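Local coordinates for protein argonaute (Methanocaldococcus jannaschii, PDB 5G5S) that uses short single-stranded DNA guides to bind complementary target DNA and cut it, an endonuclease activity that may serve defence against invading genetic elements, at residues N310-L314 against T666-Y670; T329-W335 against K489-L493; N477-Q481 against N669-Y674. One frame throughout, in Å; residues are numbered along the deposited sequence.

Contact 1 (N310-L314 against T666-Y670); sequences NNTPL and TKMNY
N311 and K667 meet where two irregular loops come together, each bent by an inverse gamma turn: one is centred on N311, the other on M668, the residue after K667. The backbones keep their distance, 8.6 Å between T312 CA and K667 CA, and the gap is bridged by side chains. K667 does most of the bridging. Its chain runs extended to CE and bends only at the last torsion (chi4 84°), which brings the ammonium group to the N311 amide. The bond from K667 NZ to N311 OD1 is short, 2.6 Å, and lies fairly close to the line of the C=O bond (155° at the oxygen), tilted 24° from the carbonyl plane. On the way K667 CE passes the backbone oxygen T312 O at 3.3 Å. The rest of the contact is apolar. The side chains of L314 and M668 run antiparallel past one another, L314 CD2 touching M668 SD at 3.8 Å. The hydroxyl of T312 turns instead to D664, in helix 656-666. The arrangement thus joins the connection between strands 302-308 and 314-317 to the PIWI-domain loop that follows that helix, while the backbone of L314 pairs with I326 in strand 323-326.

Contact 2 (T329-W335 against K489-L493); sequences TNTLFTW and KYFIL
Y490 and F491 present their rings to T329, L332 and F333 in a buried, largely aromatic junction, where the segment leading into the last strand of a small three-stranded antiparallel sheet (323-326, 314-317, 492-493) meets the loop that follows strand 323-326. The place is the C-terminal boundary of the Mid domain. Aromatic pairing comes first. F333 turns its edge toward the face of Y490 in an offset edge-to-face stack, with centroids 5.2 Å apart and planes at 64°; the nearest atoms are F333 CZ and Y490 CE2, at 3.6 Å. A separate CH-pi contact is made by T329 CG2, which stands over one face of F491, 3.9 Å from the ring centroid and only 16° off the normal. F491 CG lies between its own backbone N and carbonyl carbon (chi1 54°), and this rotation turns the ring's face to the threonine methyl. Aliphatic packing joins the two rings, since L332 CD2 reaches both Y490 CD1 at 3.9 Å and F491 CD1 at 4.2 Å. No hydrogen bond crosses between the segments, and polar groups find partners elsewhere: T329 OG1 bonds to R678, and N476 of helix 473-485 is hydrogen-bonded to the backbone of T329 and F333. Within the loop, L332 N bonds to T329 O, while W335 NE1 makes a weak bond to L332 O. The hydroxyl of Y490 pairs with Y344 O, and the same Y490 OH lies at the edge of the W335 indole, near its plane, 4.1 Å from W335 CZ2.

Contact 3 (N477-Q481 against N669-Y674); sequences NLLIQ and NYSALY
A672 and I480 form the apolar centre, the alanine methyl pressed against the flank of helix 473-485. A672 CB sits 3.7 Å from I480 CG2. A672 CB is also 3.5 Å from N477 O, the carbonyl oxygen that accepts the N-H of Q481 one helical turn later. The close approach of the backbones, 5.0 Å between N477 CA and A672 CA, is consistent with so small a side chain. L673 CD1 meets L478 CD1 at 3.9 Å, and the Y670 ring turns its edge to I480 O, which lies in the ring plane 3.2 Å from Y670 CD1. This is the seam between the Mid domain, which holds the helix, and the PIWI fold, where the guide 5' end is held; Q481 and S671 both interact with guide DNA, and Q481 probably also binds a divalent cation next to Q459 of strand 456-462. Further out, Q481 CA makes a CH...O contact with Y670 O, and with CG anti to the backbone N (chi1 -162°) its extended chain reaches obliquely over the loop. Q481 OE1 accepts a hydrogen bond from L673 N at 3.1 Å, nearly straight (158° at the hydrogen). Q481 NE2 comes within 3.1 Å of Y674 CE2, the amide carbon over one face of that ring and the amide plane turned 69° from it. N477 OD1 accepts from R678, and the hydroxyls of S671 and Y688 are hydrogen-bonded to each other.

In the fold
Following the chain from the N terminus, the loop after strand 302-308 comes first, and contact 1 closes the longest of the three spans, returning after helix 656-666. The chain forms strands 314-317 and 323-326 and enters the first segment of contact 2, whose partner follows helix 473-485, so contact 2 lies wholly within the span of contact 1. Contact 3 starts on that helix, inside contact 2, and ends beyond it, so these two cross; contacts 1 and 3 finish on the same loop and share N669 and Y670. Y670 also stacks on F491. Together they join the 310-335 segment to the Mid and PIWI domains, which form one lobe of the bilobal Argonaute.

Contact 1 (N310-L314 against T666-Y670)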
# COMPACT_ATOMS: atom_id res chain seq x y z
N ASN A 310 -12.75 17.80 -8.16
CA ASN A 310 -12.48 19.21 -7.90
C ASN A 310 -11.15 19.34 -7.19
O ASN A 310 -10.80 18.47 -6.39
CB ASN A 310 -13.58 19.84 -7.06
CG ASN A 310 -14.94 19.78 -7.69
OD1 ASN A 310 -15.11 19.99 -8.90
ND2 ASN A 310 -15.95 19.47 -6.89
N ASN A 311 -10.41 20.41 -7.48
CA ASN A 311 -9.12 20.67 -6.85
C ASN A 311 -9.43 21.35 -5.52
O ASN A 311 -9.44 22.57 -5.42
CB ASN A 311 -8.24 21.52 -7.76
CG ASN A 311 -6.84 21.72 -7.26
OD1 ASN A 311 -6.21 20.80 -6.71
ND2 ASN A 311 -6.30 22.91 -7.47
N THR A 312 -9.77 20.53 -4.52
CA THR A 312 -10.19 20.99 -3.19
C THR A 312 -9.14 21.88 -2.53
O THR A 312 -7.96 21.53 -2.54
CB THR A 312 -10.72 19.80 -2.37
OG1 THR A 312 -11.84 19.25 -3.07
CG2 THR A 312 -11.14 20.17 -0.95
N PRO A 313 -9.52 23.07 -2.05
CA PRO A 313 -8.52 23.93 -1.42
C PRO A 313 -8.16 23.43 -0.02
O PRO A 313 -8.87 22.62 0.57
CB PRO A 313 -9.16 25.33 -1.40
CG PRO A 313 -10.58 25.13 -1.80
CD PRO A 313 -10.87 23.68 -1.96
N LEU A 314 -7.01 23.90 0.46
CA LEU A 314 -6.48 23.59 1.77
C LEU A 314 -6.49 24.87 2.58
O LEU A 314 -6.45 25.96 2.01
CB LEU A 314 -5.04 23.03 1.65
CG LEU A 314 -4.86 21.76 0.80
CD1 LEU A 314 -3.43 21.63 0.30
CD2 LEU A 314 -5.29 20.51 1.55
N THR A 666 -6.06 12.00 -0.55
CA THR A 666 -4.76 11.76 -1.22
C THR A 666 -3.91 13.06 -1.19
O THR A 666 -2.69 13.04 -1.39
CB THR A 666 -4.96 11.27 -2.69
OG1 THR A 666 -5.39 12.37 -3.53
CG2 THR A 666 -5.92 10.07 -2.82
N LYS A 667 -4.58 14.20 -0.96
CA LYS A 667 -3.99 15.53 -0.89
C LYS A 667 -3.46 15.85 0.53
O LYS A 667 -2.70 16.79 0.68
CB LYS A 667 -5.03 16.56 -1.34
CG LYS A 667 -4.48 17.75 -2.07
CD LYS A 667 -5.59 18.75 -2.35
CE LYS A 667 -5.16 19.89 -3.26
NZ LYS A 667 -5.24 19.49 -4.69
N MET A 668 -3.87 15.08 1.56
CA MET A 668 -3.39 15.28 2.94
C MET A 668 -2.05 14.56 3.15
O MET A 668 -1.87 13.76 4.05
CB MET A 668 -4.48 14.88 3.97
CG MET A 668 -5.73 15.77 3.93
SD MET A 668 -5.43 17.58 3.95
CE MET A 668 -4.72 17.79 5.56
N ASN A 669 -1.11 14.91 2.29
CA ASN A 669 0.22 14.35 2.15
C ASN A 669 1.34 15.23 2.75
O ASN A 669 1.41 16.43 2.48
CB ASN A 669 0.49 14.12 0.64
CG ASN A 669 1.73 13.32 0.34
OD1 ASN A 669 2.34 13.43 -0.72
ND2 ASN A 669 2.09 12.45 1.24
N TYR A 670 2.24 14.59 3.52
CA TYR A 670 3.46 15.18 4.06
C TYR A 670 4.66 14.44 3.49
O TYR A 670 5.78 14.79 3.80
CB TYR A 670 3.46 15.18 5.59
CG TYR A 670 2.54 16.21 6.20
CD1 TYR A 670 2.98 17.51 6.45
CD2 TYR A 670 1.24 15.89 6.56
CE1 TYR A 670 2.14 18.47 7.02
CE2 TYR A 670 0.38 16.84 7.13
CZ TYR A 670 0.84 18.12 7.35
OH TYR A 670 0.00 19.06 7.91

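Contact 2 (T329-W335 against K489-L493)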
# COMPACT_ATOMS: atom_id res chain seq x y z
N THR A 329 0.39 22.71 -1.94
CA THR A 329 1.42 22.91 -0.91
C THR A 329 2.75 23.39 -1.54
O THR A 329 3.72 23.68 -0.82
CB THR A 329 1.61 21.64 -0.05
OG1 THR A 329 2.01 20.56 -0.89
CG2 THR A 329 0.37 21.28 0.77
N ASN A 330 2.78 23.53 -2.89
CA ASN A 330 3.94 23.96 -3.68
C ASN A 330 4.41 25.39 -3.35
O ASN A 330 5.50 25.79 -3.78
CB ASN A 330 3.69 23.78 -5.19
CG ASN A 330 2.59 24.63 -5.81
OD1 ASN A 330 1.87 25.39 -5.14
ND2 ASN A 330 2.45 24.53 -7.12
N THR A 331 3.60 26.13 -2.56
CA THR A 331 3.87 27.50 -2.12
C THR A 331 3.82 27.65 -0.58
O THR A 331 3.74 28.78 -0.09
CB THR A 331 2.92 28.51 -2.81
OG1 THR A 331 1.57 28.19 -2.46
CG2 THR A 331 3.12 28.58 -4.33
N LEU A 332 3.86 26.53 0.17
CA LEU A 332 3.80 26.58 1.63
C LEU A 332 5.01 27.27 2.27
O LEU A 332 4.85 28.02 3.25
CB LEU A 332 3.61 25.17 2.21
CG LEU A 332 2.98 25.05 3.61
CD1 LEU A 332 1.56 25.54 3.61
CD2 LEU A 332 2.97 23.62 4.06
N PHE A 333 6.22 27.04 1.72
CA PHE A 333 7.48 27.60 2.20
C PHE A 333 8.21 28.41 1.13
O PHE A 333 9.44 28.47 1.13
CB PHE A 333 8.38 26.51 2.80
CG PHE A 333 7.79 25.77 3.97
CD1 PHE A 333 7.95 26.24 5.27
CD2 PHE A 333 7.09 24.58 3.78
CE1 PHE A 333 7.40 25.55 6.35
CE2 PHE A 333 6.55 23.89 4.87
CZ PHE A 333 6.71 24.38 6.14
N THR A 334 7.46 29.06 0.23
CA THR A 334 8.05 29.91 -0.81
C THR A 334 8.65 31.19 -0.21
O THR A 334 9.59 31.75 -0.78
CB THR A 334 7.07 30.12 -1.97
OG1 THR A 334 5.74 30.19 -1.45
CG2 THR A 334 7.16 29.00 -3.01
N TRP A 335 8.16 31.59 0.99
CA TRP A 335 8.61 32.72 1.79
C TRP A 335 10.02 32.53 2.37
O TRP A 335 10.60 33.48 2.92
CB TRP A 335 7.58 33.06 2.89
CG TRP A 335 7.16 31.89 3.72
CD1 TRP A 335 6.08 31.08 3.51
CD2 TRP A 335 7.81 31.39 4.90
NE1 TRP A 335 6.02 30.11 4.48
CE2 TRP A 335 7.07 30.27 5.35
CE3 TRP A 335 8.96 31.78 5.62
CZ2 TRP A 335 7.43 29.54 6.49
CZ3 TRP A 335 9.32 31.05 6.74
CH2 TRP A 335 8.56 29.94 7.16
N LYS A 489 0.56 19.88 12.39
CA LYS A 489 -0.67 19.95 11.60
C LYS A 489 -0.62 21.28 10.86
O LYS A 489 -1.21 22.26 11.30
CB LYS A 489 -1.91 19.89 12.52
CG LYS A 489 -2.29 18.50 12.96
CD LYS A 489 -1.53 18.03 14.17
CE LYS A 489 -1.33 16.54 14.10
NZ LYS A 489 -0.52 16.09 15.25
N TYR A 490 0.14 21.32 9.76
CA TYR A 490 0.32 22.56 9.01
C TYR A 490 -0.93 23.03 8.26
O TYR A 490 -1.41 24.14 8.49
CB TYR A 490 1.55 22.49 8.09
CG TYR A 490 2.35 23.77 8.12
CD1 TYR A 490 1.87 24.93 7.53
CD2 TYR A 490 3.58 23.82 8.77
CE1 TYR A 490 2.60 26.12 7.57
CE2 TYR A 490 4.32 25.00 8.81
CZ TYR A 490 3.83 26.15 8.21
OH TYR A 490 4.54 27.32 8.26
N PHE A 491 -1.48 22.16 7.41
CA PHE A 491 -2.65 22.47 6.61
C PHE A 491 -3.80 21.52 6.90
O PHE A 491 -3.57 20.38 7.30
CB PHE A 491 -2.30 22.47 5.10
CG PHE A 491 -1.64 21.21 4.60
CD1 PHE A 491 -0.26 21.05 4.66
CD2 PHE A 491 -2.41 20.18 4.05
CE1 PHE A 491 0.34 19.86 4.23
CE2 PHE A 491 -1.80 19.00 3.61
CZ PHE A 491 -0.44 18.84 3.71
N ILE A 492 -5.04 22.00 6.74
CA ILE A 492 -6.26 21.20 6.94
C ILE A 492 -7.12 21.26 5.66
O ILE A 492 -6.75 21.96 4.71
CB ILE A 492 -7.04 21.57 8.24
CG1 ILE A 492 -7.60 23.01 8.20
CG2 ILE A 492 -6.20 21.33 9.50
CD1 ILE A 492 -9.04 23.12 8.53
N LEU A 493 -8.24 20.52 5.64
CA LEU A 493 -9.17 20.52 4.51
C LEU A 493 -10.13 21.68 4.63
O LEU A 493 -10.61 21.96 5.73
CB LEU A 493 -9.95 19.20 4.45
CG LEU A 493 -9.19 17.98 3.95
CD1 LEU A 493 -9.95 16.71 4.25
CD2 LEU A 493 -8.91 18.07 2.45

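Contact 3 (N477-Q481 against N669-Y674)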
# COMPACT_ATOMS: atom_id res chain seq x y z
N ASN A 477 9.46 21.08 -0.36
CA ASN A 477 9.10 19.68 -0.15
C ASN A 477 9.79 19.05 1.05
O ASN A 477 9.21 18.20 1.72
CB ASN A 477 9.33 18.85 -1.40
CG ASN A 477 8.35 19.13 -2.51
OD1 ASN A 477 7.28 19.70 -2.31
ND2 ASN A 477 8.70 18.72 -3.72
N LEU A 478 11.03 19.46 1.31
CA LEU A 478 11.81 18.97 2.44
C LEU A 478 11.19 19.47 3.73
O LEU A 478 11.03 18.69 4.66
CB LEU A 478 13.29 19.42 2.33
CG LEU A 478 14.20 19.11 3.53
CD1 LEU A 478 14.35 17.61 3.75
CD2 LEU A 478 15.56 19.80 3.39
N LEU A 479 10.81 20.76 3.78
CA LEU A 479 10.17 21.36 4.95
C LEU A 479 8.79 20.77 5.22
O LEU A 479 8.49 20.52 6.38
CB LEU A 479 10.16 22.90 4.89
CG LEU A 479 11.54 23.57 5.07
CD1 LEU A 479 11.47 25.05 4.77
CD2 LEU A 479 12.11 23.32 6.48
N ILE A 480 8.00 20.45 4.15
CA ILE A 480 6.69 19.80 4.26
C ILE A 480 6.85 18.46 4.98
O ILE A 480 6.11 18.17 5.93
CB ILE A 480 6.00 19.62 2.87
CG1 ILE A 480 5.50 20.98 2.32
CG2 ILE A 480 4.83 18.61 2.96
CD1 ILE A 480 5.26 21.02 0.84
N GLN A 481 7.84 17.66 4.54
CA GLN A 481 8.12 16.35 5.11
C GLN A 481 8.64 16.41 6.54
O GLN A 481 8.22 15.59 7.35
CB GLN A 481 9.01 15.51 4.18
CG GLN A 481 8.95 14.03 4.54
CD GLN A 481 9.16 13.11 3.38
OE1 GLN A 481 8.72 13.35 2.26
NE2 GLN A 481 9.77 11.98 3.66
N ASN A 669 -1.11 14.91 2.29
CA ASN A 669 0.22 14.35 2.15
C ASN A 669 1.34 15.23 2.75
O ASN A 669 1.41 16.43 2.48
CB ASN A 669 0.49 14.12 0.64
CG ASN A 669 1.73 13.32 0.34
OD1 ASN A 669 2.34 13.43 -0.72
ND2 ASN A 669 2.09 12.45 1.24
N TYR A 670 2.24 14.59 3.52
CA TYR A 670 3.46 15.18 4.06
C TYR A 670 4.66 14.44 3.49
O TYR A 670 5.78 14.79 3.80
CB TYR A 670 3.46 15.18 5.59
CG TYR A 670 2.54 16.21 6.20
CD1 TYR A 670 2.98 17.51 6.45
CD2 TYR A 670 1.24 15.89 6.56
CE1 TYR A 670 2.14 18.47 7.02
CE2 TYR A 670 0.38 16.84 7.13
CZ TYR A 670 0.84 18.12 7.35
OH TYR A 670 0.00 19.06 7.91
N SER A 671 4.44 13.43 2.62
CA SER A 671 5.47 12.65 1.91
C SER A 671 5.78 13.35 0.57
O SER A 671 5.75 12.73 -0.49
CB SER A 671 5.00 11.21 1.67
OG SER A 671 4.42 10.63 2.82
N ALA A 672 6.06 14.65 0.65
CA ALA A 672 6.34 15.53 -0.48
C ALA A 672 7.61 15.17 -1.26
O ALA A 672 7.69 15.46 -2.45
CB ALA A 672 6.40 16.97 -0.00
N LEU A 673 8.58 14.51 -0.59
CA LEU A 673 9.85 14.10 -1.19
C LEU A 673 9.77 12.74 -1.91
O LEU A 673 10.62 12.47 -2.77
CB LEU A 673 10.97 14.07 -0.14
CG LEU A 673 11.41 15.41 0.45
CD1 LEU A 673 12.01 15.21 1.83
CD2 LEU A 673 12.40 16.13 -0.48
N TYR A 674 8.77 11.90 -1.57
CA TYR A 674 8.58 10.58 -2.16
C TYR A 674 7.42 10.53 -3.15
O TYR A 674 6.70 11.52 -3.33
CB TYR A 674 8.33 9.51 -1.07
CG TYR A 674 9.32 9.48 0.07
CD1 TYR A 674 10.69 9.56 -0.16
CD2 TYR A 674 8.89 9.26 1.38
CE1 TYR A 674 11.61 9.52 0.89
CE2 TYR A 674 9.80 9.18 2.43
CZ TYR A 674 11.16 9.32 2.19
OH TYR A 674 12.05 9.26 3.23